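Local coordinates for protein alpha-glucosidase (Bacteroides thetaiotaomicron, PDB 5XFM) that hydrolyses beta-L-arabinopyranosidic and alpha-galactosidic linkages as a bifunctional, calcium-binding enzyme of glycoside hydrolase family 97, at residues Phe320-Tyr326 with Met544-Val550; Asp332-Asp336 with Glu372-Val376; Phe359-Ser363 with Glu388-Leu392. The protein carries 1 engineered substitution. All coordinates share one frame; numbering follows the deposited sequence.

Interaction 1: residues Phe320-Tyr326 with Met544-Val550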
loop_
_atom_site.group_PDB
_atom_site.type_symbol
_atom_site.label_atom_id
_atom_site.label_comp_id
_atom_site.label_asym_id
_atom_site.label_seq_id
_atom_site.Cartn_x
_atom_site.Cartn_y
_atom_site.Cartn_z
ATOM N N PHE A 320 -2.609 -11.642 26.925
ATOM C CA PHE A 320 -2.271 -10.235 26.740
ATOM C C PHE A 320 -3.307 -9.567 25.838
ATOM O O PHE A 320 -3.743 -8.451 26.103
ATOM C CB PHE A 320 -0.855 -10.093 26.162
ATOM C CG PHE A 320 -0.410 -8.669 25.976
ATOM C CD1 PHE A 320 -0.582 -7.737 26.984
ATOM C CD2 PHE A 320 0.191 -8.265 24.797
ATOM C CE1 PHE A 320 -0.169 -6.423 26.816
ATOM C CE2 PHE A 320 0.600 -6.949 24.623
ATOM C CZ PHE A 320 0.417 -6.029 25.635
ATOM N N ALA A 321 -3.705 -10.254 24.773
ATOM C CA ALA A 321 -4.769 -9.748 23.906
ATOM C C ALA A 321 -6.049 -9.553 24.706
ATOM O O ALA A 321 -6.708 -8.528 24.592
ATOM C CB ALA A 321 -5.008 -10.689 22.737
ATOM N N SER A 322 -6.388 -10.538 25.530
ATOM C CA SER A 322 -7.577 -10.441 26.370
ATOM C C SER A 322 -7.516 -9.231 27.303
ATOM O O SER A 322 -8.494 -8.498 27.449
ATOM C CB SER A 322 -7.757 -11.719 27.186
ATOM O OG SER A 322 -9.018 -11.731 27.818
ATOM N N ALA A 323 -6.360 -9.027 27.926
ATOM C CA ALA A 323 -6.152 -7.908 28.840
ATOM C C ALA A 323 -6.214 -6.568 28.112
ATOM O O ALA A 323 -6.659 -5.563 28.666
ATOM C CB ALA A 323 -4.814 -8.057 29.558
ATOM N N MET A 324 -5.743 -6.557 26.873
ATOM C CA MET A 324 -5.784 -5.363 26.050
ATOM C C MET A 324 -7.167 -5.159 25.427
ATOM O O MET A 324 -7.474 -4.090 24.901
ATOM C CB MET A 324 -4.709 -5.445 24.965
ATOM C CG MET A 324 -3.299 -5.350 25.511
ATOM S SD MET A 324 -2.942 -3.757 26.279
ATOM C CE MET A 324 -3.160 -2.649 24.886
ATOM N N GLY A 325 -8.002 -6.193 25.486
ATOM C CA GLY A 325 -9.310 -6.135 24.860
ATOM C C GLY A 325 -9.158 -6.237 23.356
ATOM O O GLY A 325 -10.023 -5.788 22.597
ATOM N N TYR A 326 -8.042 -6.814 22.920
ATOM C CA TYR A 326 -7.772 -6.957 21.494
ATOM C C TYR A 326 -8.538 -8.138 20.913
ATOM O O TYR A 326 -8.749 -9.150 21.590
ATOM C CB TYR A 326 -6.271 -7.110 21.230
ATOM C CG TYR A 326 -5.526 -5.791 21.196
ATOM C CD1 TYR A 326 -6.146 -4.610 21.593
ATOM C CD2 TYR A 326 -4.215 -5.721 20.742
ATOM C CE1 TYR A 326 -5.475 -3.404 21.558
ATOM C CE2 TYR A 326 -3.537 -4.518 20.702
ATOM C CZ TYR A 326 -4.172 -3.364 21.110
ATOM O OH TYR A 326 -3.504 -2.166 21.073
ATOM N N MET A 544 -0.391 2.777 27.238
ATOM C CA MET A 544 -1.118 1.520 27.141
ATOM C C MET A 544 -2.622 1.757 27.153
ATOM O O MET A 544 -3.384 1.030 26.500
ATOM C CB MET A 544 -0.702 0.595 28.280
ATOM C CG MET A 544 0.782 0.302 28.268
ATOM S SD MET A 544 1.285 -0.345 26.664
ATOM C CE MET A 544 0.408 -1.916 26.655
ATOM N N ASP A 545 -3.031 2.800 27.872
ATOM C CA ASP A 545 -4.422 3.224 27.910
ATOM C C ASP A 545 -4.862 3.675 26.532
ATOM O O ASP A 545 -5.949 3.318 26.078
ATOM C CB ASP A 545 -4.645 4.344 28.931
ATOM C CG ASP A 545 -4.701 3.831 30.361
ATOM O OD1 ASP A 545 -5.130 2.676 30.562
ATOM O OD2 ASP A 545 -4.341 4.588 31.286
ATOM N N PHE A 546 -4.029 4.473 25.871
ATOM C CA PHE A 546 -4.339 4.867 24.504
ATOM C C PHE A 546 -4.474 3.637 23.606
ATOM O O PHE A 546 -5.452 3.505 22.862
ATOM C CB PHE A 546 -3.268 5.785 23.922
ATOM C CG PHE A 546 -3.425 6.024 22.438
ATOM C CD1 PHE A 546 -4.302 6.990 21.970
ATOM C CD2 PHE A 546 -2.734 5.258 21.516
ATOM C CE1 PHE A 546 -4.464 7.201 20.615
ATOM C CE2 PHE A 546 -2.897 5.463 20.159
ATOM C CZ PHE A 546 -3.757 6.435 19.709
ATOM N N MET A 547 -3.490 2.740 23.682
ATOM C CA MET A 547 -3.460 1.568 22.807
ATOM C C MET A 547 -4.689 0.693 23.024
ATOM O O MET A 547 -5.099 -0.046 22.130
ATOM C CB MET A 547 -2.181 0.761 23.012
ATOM C CG MET A 547 -0.950 1.462 22.468
ATOM S SD MET A 547 -1.165 1.931 20.741
ATOM C CE MET A 547 -1.289 0.330 19.954
ATOM N N LYS A 548 -5.268 0.770 24.217
ATOM C CA LYS A 548 -6.522 0.072 24.473
ATOM C C LYS A 548 -7.701 0.632 23.655
ATOM O O LYS A 548 -8.665 -0.087 23.384
ATOM C CB LYS A 548 -6.849 0.108 25.965
ATOM C CG LYS A 548 -6.142 -0.981 26.762
ATOM C CD LYS A 548 -6.096 -0.649 28.245
ATOM C CE LYS A 548 -6.052 -1.914 29.097
ATOM N NZ LYS A 548 -4.798 -2.033 29.891
ATOM N N ARG A 549 -7.634 1.902 23.262
ATOM C CA ARG A 549 -8.748 2.540 22.552
ATOM C C ARG A 549 -8.474 2.804 21.077
ATOM O O ARG A 549 -9.321 3.371 20.384
ATOM C CB ARG A 549 -9.123 3.867 23.217
ATOM C CG ARG A 549 -9.414 3.776 24.704
ATOM C CD ARG A 549 -10.031 5.064 25.232
ATOM N NE ARG A 549 -9.379 5.514 26.460
ATOM C CZ ARG A 549 -8.814 6.712 26.617
ATOM N NH1 ARG A 549 -8.829 7.597 25.626
ATOM N NH2 ARG A 549 -8.237 7.027 27.771
ATOM N N VAL A 550 -7.302 2.402 20.594
ATOM C CA VAL A 550 -6.917 2.698 19.214
ATOM C C VAL A 550 -7.855 2.074 18.164
ATOM O O VAL A 550 -8.214 0.896 18.240
ATOM C CB VAL A 550 -5.441 2.251 18.948
ATOM C CG1 VAL A 550 -5.299 0.736 18.958
ATOM C CG2 VAL A 550 -4.921 2.842 17.647
#
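The phenol of Tyr-326 supplies the hydrogen bond between the segments: its OH donates to the main-chain O of Met-547 over 2.9 Å. The hydroxyl meets that oxygen at a C=O...donor angle of 122° and from above the carbonyl plane rather than within it, while the oxygen itself lies at the edge of the tyrosine ring, in the ring plane. The methyl CE of Met-547 sits 3.5 Å from the same Tyr-326 OH, and Val-550 CG1 touches the hydroxyl as well.

The apolar part is carried by methionines. Met-324 reaches across with a chain bent at chi2 (-64°) and again at chi3, which brings its SD to 3.8 Å from the CE of Met-544, the two side chains crossing at about a right angle, and its own CE to 4.0 Å from Met-547 CB. Phe-320 adds its ring edge, CZ lying 4.2 Å from Met-544 CE, near the ring plane.

These side chains join helices 311-324 and 541-549 of the TIM-barrel catalytic region; the segments 320-324 and 544-549 cross at 87°, their axes 10.9 Å apart at closest approach. A Schellman motif closes the first helix: Gly-325, with positive phi, is its C-prime residue, Tyr-326 N bonding to Ala-321 O and Gly-325 N, weakly, to Ser-322 O. Beyond this end the Tyr-326 side chain packs on Arg-296 and Thr-298 of strand 295-299.

Around the helix end, aliphatic carbons of Lys-548 lie against backbone oxygens, CG 3.9 Å from Met-324 O and CE 3.7 Å from Ala-323 O.

Interaction 2: residues Asp332-Asp336 with Glu372-Val376; sequences DNWWD and EQGPV
Asn-333 lies beside the backbone of Gly-374, its CA 3.7 Å from Gly-374 O, and its CB lies near Gln-373 CB. Its backbone N donates to Asp-332 OD1, on the anti side of that carboxylate, a bond inside a type II turn that runs from Asp-332 to Trp-335.

Trp-334 follows with positive phi at the N-cap position of helix 335-338. Its N donates to Gly-374 O (2.9 Å, N-H...acceptor angle 144°), the hydrogen bond that joins the two backbones. Its indole, with CG beside the backbone N and anti to the carbonyl carbon (chi1 -61°), lies against the other segment, where Gln-373 CA stands over one face, 3.7 Å from the centroid of the six-membered ring and 10° off its normal, a CH-pi contact. An alanine here would take away that platform and is likely to leave the backbone at Gln-373 less firmly fixed.

Pro-375 packs against the indole of Trp-335, its CD 3.3 Å from NE1 and its CG near CZ2; NE1 is hydrogen-bonded to Trp-361 O. Asp-336 lies along the same proline, which follows a cis peptide bond: CG is 3.5 Å from Pro-375 CB, and OD1 sits 3.0 Å from Gly-374 C. The other oxygen, OD2, accepts a hydrogen bond from a water 2.6 Å away that also receives a weak bond from Val-376 N.

The contact thus ties the start of helix 335-338, just beyond strand 328-331, to the loop between strand 357-363 and helix 382-395, with helix 341-353 packed against Trp-335 and Asp-336.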
loop_
_atom_site.group_PDB
_atom_site.type_symbol
_atom_site.label_atom_id
_atom_site.label_comp_id
_atom_site.label_asym_id
_atom_site.label_seq_id
_atom_site.Cartn_x
_atom_site.Cartn_y
_atom_site.Cartn_z
ATOM N N ASP A 332 2.777 -16.914 14.522
ATOM C CA ASP A 332 3.633 -16.737 13.348
ATOM C C ASP A 332 4.280 -18.053 12.903
ATOM O O ASP A 332 3.820 -19.130 13.282
ATOM C CB ASP A 332 4.698 -15.679 13.637
ATOM C CG ASP A 332 4.993 -14.790 12.427
ATOM O OD1 ASP A 332 5.689 -15.221 11.479
ATOM O OD2 ASP A 332 4.521 -13.637 12.437
ATOM N N ASN A 333 5.339 -17.963 12.094
ATOM C CA ASN A 333 5.981 -19.141 11.497
ATOM C C ASN A 333 6.449 -20.209 12.499
ATOM O O ASN A 333 6.644 -19.909 13.671
ATOM C CB ASN A 333 7.181 -18.706 10.652
ATOM C CG ASN A 333 8.204 -17.903 11.449
ATOM O OD1 ASN A 333 8.210 -17.910 12.680
ATOM N ND2 ASN A 333 9.085 -17.221 10.739
ATOM N N TRP A 334 6.612 -21.437 11.994
ATOM C CA TRP A 334 7.020 -22.656 12.717
ATOM C C TRP A 334 5.932 -23.333 13.557
ATOM O O TRP A 334 6.192 -24.385 14.146
ATOM C CB TRP A 334 8.226 -22.406 13.639
ATOM C CG TRP A 334 9.469 -21.963 12.950
ATOM C CD1 TRP A 334 10.079 -20.745 13.062
ATOM C CD2 TRP A 334 10.254 -22.721 12.024
ATOM N NE1 TRP A 334 11.201 -20.704 12.275
ATOM C CE2 TRP A 334 11.331 -21.902 11.624
ATOM C CE3 TRP A 334 10.153 -24.010 11.496
ATOM C CZ2 TRP A 334 12.302 -22.333 10.721
ATOM C CZ3 TRP A 334 11.119 -24.436 10.596
ATOM C CH2 TRP A 334 12.178 -23.597 10.216
ATOM N N TRP A 335 4.732 -22.765 13.625
ATOM C CA TRP A 335 3.730 -23.289 14.562
ATOM C C TRP A 335 3.282 -24.720 14.253
ATOM O O TRP A 335 2.963 -25.490 15.164
ATOM C CB TRP A 335 2.499 -22.374 14.625
ATOM C CG TRP A 335 1.654 -22.326 13.383
ATOM C CD1 TRP A 335 1.676 -21.360 12.416
ATOM C CD2 TRP A 335 0.633 -23.259 12.991
ATOM N NE1 TRP A 335 0.750 -21.644 11.443
ATOM C CE2 TRP A 335 0.098 -22.803 11.771
ATOM C CE3 TRP A 335 0.132 -24.440 13.546
ATOM C CZ2 TRP A 335 -0.914 -23.485 11.099
ATOM C CZ3 TRP A 335 -0.869 -25.119 12.875
ATOM C CH2 TRP A 335 -1.382 -24.639 11.664
ATOM N N ASP A 336 3.271 -25.088 12.978
ATOM C CA ASP A 336 2.777 -26.411 12.606
ATOM C C ASP A 336 3.712 -27.510 13.071
ATOM O O ASP A 336 3.300 -28.652 13.251
ATOM C CB ASP A 336 2.595 -26.516 11.096
ATOM C CG ASP A 336 3.914 -26.463 10.360
ATOM O OD1 ASP A 336 4.684 -25.518 10.616
ATOM O OD2 ASP A 336 4.200 -27.380 9.562
ATOM N N GLU A 372 11.934 -22.895 4.630
ATOM C CA GLU A 372 11.647 -24.086 5.432
ATOM C C GLU A 372 10.596 -23.809 6.484
ATOM O O GLU A 372 9.831 -24.692 6.864
ATOM C CB GLU A 372 12.901 -24.647 6.089
ATOM C CG GLU A 372 13.718 -25.500 5.116
ATOM C CD GLU A 372 15.006 -26.052 5.703
ATOM O OE1 GLU A 372 15.190 -27.287 5.666
ATOM O OE2 GLU A 372 15.843 -25.253 6.174
ATOM N N GLN A 373 10.585 -22.580 6.983
ATOM C CA GLN A 373 9.586 -22.183 7.976
ATOM C C GLN A 373 8.108 -22.503 7.590
ATOM O O GLN A 373 7.598 -22.139 6.529
ATOM C CB GLN A 373 9.793 -20.707 8.336
ATOM C CG GLN A 373 10.834 -19.924 7.564
ATOM C CD GLN A 373 10.656 -18.460 7.891
ATOM O OE1 GLN A 373 10.436 -18.056 9.054
ATOM N NE2 GLN A 373 10.894 -17.642 6.897
ATOM N N GLY A 374 7.429 -23.209 8.490
ATOM C CA GLY A 374 6.162 -23.815 8.141
ATOM C C GLY A 374 4.983 -23.160 8.814
ATOM O O GLY A 374 5.155 -22.281 9.652
ATOM N N PRO A 375 3.772 -23.598 8.448
ATOM C CA PRO A 375 3.617 -24.686 7.473
ATOM C C PRO A 375 3.862 -24.260 6.018
ATOM O O PRO A 375 3.388 -23.203 5.595
ATOM C CB PRO A 375 2.163 -25.121 7.669
ATOM C CG PRO A 375 1.478 -23.929 8.236
ATOM C CD PRO A 375 2.490 -23.155 9.017
ATOM N N VAL A 376 4.602 -25.089 5.280
ATOM C CA VAL A 376 4.829 -24.894 3.849
ATOM C C VAL A 376 3.949 -25.871 3.069
ATOM O O VAL A 376 3.503 -26.877 3.624
ATOM C CB VAL A 376 6.317 -25.107 3.443
ATOM C CG1 VAL A 376 7.195 -23.947 3.919
ATOM C CG2 VAL A 376 6.841 -26.448 3.959
HETATM O O HOH W 1 5.832 -27.417 7.576
#

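Interaction 3: residues Phe359-Ser363 with Glu388-Leu392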
loop_
_atom_site.group_PDB
_atom_site.type_symbol
_atom_site.label_atom_id
_atom_site.label_comp_id
_atom_site.label_asym_id
_atom_site.label_seq_id
_atom_site.Cartn_x
_atom_site.Cartn_y
_atom_site.Cartn_z
ATOM N N PHE A 359 -5.211 -15.529 14.114
ATOM C CA PHE A 359 -4.697 -15.537 12.750
ATOM C C PHE A 359 -3.540 -16.514 12.724
ATOM O O PHE A 359 -2.715 -16.517 13.643
ATOM C CB PHE A 359 -4.222 -14.153 12.315
ATOM C CG PHE A 359 -5.301 -13.273 11.769
ATOM C CD1 PHE A 359 -6.362 -12.880 12.566
ATOM C CD2 PHE A 359 -5.221 -12.777 10.473
ATOM C CE1 PHE A 359 -7.339 -12.045 12.076
ATOM C CE2 PHE A 359 -6.198 -11.935 9.976
ATOM C CZ PHE A 359 -7.258 -11.570 10.776
ATOM N N LEU A 360 -3.474 -17.352 11.698
ATOM C CA LEU A 360 -2.357 -18.282 11.575
ATOM C C LEU A 360 -1.485 -17.986 10.354
ATOM O O LEU A 360 -1.993 -17.634 9.277
ATOM C CB LEU A 360 -2.862 -19.725 11.523
ATOM C CG LEU A 360 -3.598 -20.203 12.775
ATOM C CD1 LEU A 360 -3.941 -21.682 12.668
ATOM C CD2 LEU A 360 -2.756 -19.931 14.015
ATOM N N TRP A 361 -0.171 -18.113 10.559
ATOM C CA TRP A 361 0.853 -17.911 9.534
ATOM C C TRP A 361 0.974 -19.107 8.598
ATOM O O TRP A 361 1.027 -20.259 9.042
ATOM C CB TRP A 361 2.217 -17.643 10.191
ATOM C CG TRP A 361 3.311 -17.190 9.247
ATOM C CD1 TRP A 361 3.698 -15.898 9.001
ATOM C CD2 TRP A 361 4.183 -18.020 8.458
ATOM N NE1 TRP A 361 4.739 -15.874 8.100
ATOM C CE2 TRP A 361 5.055 -17.160 7.752
ATOM C CE3 TRP A 361 4.304 -19.399 8.274
ATOM C CZ2 TRP A 361 6.032 -17.640 6.882
ATOM C CZ3 TRP A 361 5.269 -19.870 7.406
ATOM C CH2 TRP A 361 6.120 -18.994 6.720
ATOM N N TYR A 362 0.996 -18.830 7.300
ATOM C CA TYR A 362 1.303 -19.843 6.294
ATOM C C TYR A 362 2.320 -19.314 5.301
ATOM O O TYR A 362 2.329 -18.121 5.003
ATOM C CB TYR A 362 0.031 -20.278 5.551
ATOM C CG TYR A 362 -0.850 -21.235 6.319
ATOM C CD1 TYR A 362 -1.709 -20.777 7.310
ATOM C CD2 TYR A 362 -0.829 -22.601 6.046
ATOM C CE1 TYR A 362 -2.517 -21.655 8.016
ATOM C CE2 TYR A 362 -1.632 -23.485 6.748
ATOM C CZ TYR A 362 -2.471 -23.004 7.731
ATOM O OH TYR A 362 -3.270 -23.876 8.430
ATOM N N SER A 363 3.168 -20.190 4.770
ATOM C CA SER A 363 3.953 -19.817 3.601
ATOM C C SER A 363 3.117 -20.086 2.360
ATOM O O SER A 363 2.460 -21.126 2.256
ATOM C CB SER A 363 5.279 -20.576 3.525
ATOM O OG SER A 363 6.085 -20.075 2.459
ATOM N N GLU A 388 -6.999 -27.586 3.985
ATOM C CA GLU A 388 -6.474 -26.790 5.079
ATOM C C GLU A 388 -7.508 -25.810 5.597
ATOM O O GLU A 388 -7.766 -25.757 6.795
ATOM C CB GLU A 388 -5.221 -26.040 4.630
ATOM C CG GLU A 388 -4.438 -25.400 5.760
ATOM C CD GLU A 388 -3.688 -26.410 6.604
ATOM O OE1 GLU A 388 -3.452 -27.541 6.124
ATOM O OE2 GLU A 388 -3.330 -26.067 7.749
ATOM N N MET A 389 -8.136 -25.081 4.678
ATOM C CA MET A 389 -9.077 -24.016 5.015
ATOM C C MET A 389 -10.377 -24.554 5.617
ATOM O O MET A 389 -11.029 -23.883 6.421
ATOM C CB MET A 389 -9.372 -23.168 3.773
ATOM C CG MET A 389 -8.266 -22.169 3.427
ATOM S SD MET A 389 -8.524 -21.259 1.874
ATOM C CE MET A 389 -7.013 -20.293 1.809
ATOM N N LYS A 390 -10.762 -25.755 5.201
ATOM C CA LYS A 390 -11.849 -26.483 5.845
ATOM C C LYS A 390 -11.501 -26.742 7.306
ATOM O O LYS A 390 -12.333 -26.529 8.201
ATOM C CB LYS A 390 -12.121 -27.807 5.123
ATOM C CG LYS A 390 -13.279 -28.594 5.705
ATOM C CD LYS A 390 -14.409 -28.734 4.694
ATOM C CE LYS A 390 -15.404 -29.820 5.106
ATOM N NZ LYS A 390 -14.766 -31.147 5.331
ATOM N N TRP A 391 -10.282 -27.232 7.540
ATOM C CA TRP A 391 -9.820 -27.420 8.921
ATOM C C TRP A 391 -9.861 -26.096 9.708
ATOM O O TRP A 391 -10.414 -26.040 10.817
ATOM C CB TRP A 391 -8.408 -28.014 8.948
ATOM C CG TRP A 391 -7.815 -28.140 10.325
ATOM C CD1 TRP A 391 -8.144 -29.066 11.277
ATOM C CD2 TRP A 391 -6.774 -27.332 10.896
ATOM N NE1 TRP A 391 -7.381 -28.875 12.408
ATOM C CE2 TRP A 391 -6.531 -27.820 12.199
ATOM C CE3 TRP A 391 -6.026 -26.246 10.436
ATOM C CZ2 TRP A 391 -5.575 -27.253 13.043
ATOM C CZ3 TRP A 391 -5.076 -25.679 11.273
ATOM C CH2 TRP A 391 -4.860 -26.185 12.562
ATOM N N LEU A 392 -9.294 -25.038 9.125
ATOM C CA LEU A 392 -9.269 -23.720 9.764
ATOM C C LEU A 392 -10.659 -23.275 10.168
ATOM O O LEU A 392 -10.878 -22.878 11.315
ATOM C CB LEU A 392 -8.655 -22.651 8.842
ATOM C CG LEU A 392 -7.139 -22.435 8.686
ATOM C CD1 LEU A 392 -6.395 -23.701 8.466
ATOM C CD2 LEU A 392 -6.831 -21.494 7.545
#
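Glu-388 and Tyr-362 approach from opposite directions, with the carboxylate at the edge of the phenol ring. CG of the glutamate stands anti to the backbone N (chi1 -168°), which places it 3.5 Å from Tyr-362 CE2, and a bend at chi2 turns the carboxylate steeply to the phenol ring, the planes 70° apart. OE2 lies near the hydroxyl, but the modelled separation there is too short to define a bond. The acid is secured elsewhere, by a salt bridge from OE1 to Arg-378 and a hydrogen bond between OE2 and His-341, so this buried carboxylate probably has its charge well compensated.

One turn on, Trp-391 turns the rim of its indole inward. CZ3 lies 3.8 Å from Tyr-362 OH, which stands at the edge of the indole near its plane, and 4.4 Å from Leu-360 CD1.

Leu-392 adds a methyl, CD1 packing 4.1 Å from Tyr-362 CZ.

This is the strand-to-helix interface of a beta-alpha-beta unit of the barrel, comprising strand 357-363, helix 382-395 and strand 399-403. The segments 359-363 and 388-392 run nearly antiparallel (160°), their axes 11.9 Å apart at closest approach. Leu-360 and Tyr-362 point toward the helix, while Leu-392 also reaches Ile-400 on the next strand.

Interactions 2 and 3 adjoin, their centres 11 Å apart, and meet at strand 357-363, which carries one segment of interaction 3 and is touched by both segments of interaction 2: besides the Trp-335 bond to the strand, Pro-375 O lies 3.1 Å from Ser-363 N, probably another hydrogen bond. Their segments alternate along the chain. Interaction 1 stands apart, about 10 Å from interaction 3 and 13 Å from interaction 2 between nearest atoms, and its segments enclose both along the sequence. The bound calcium ion, held by Glu-174, Glu-452 and Glu-458, is about 8 Å from the side chain of Gln-373 and about 14 Å from that of Tyr-362.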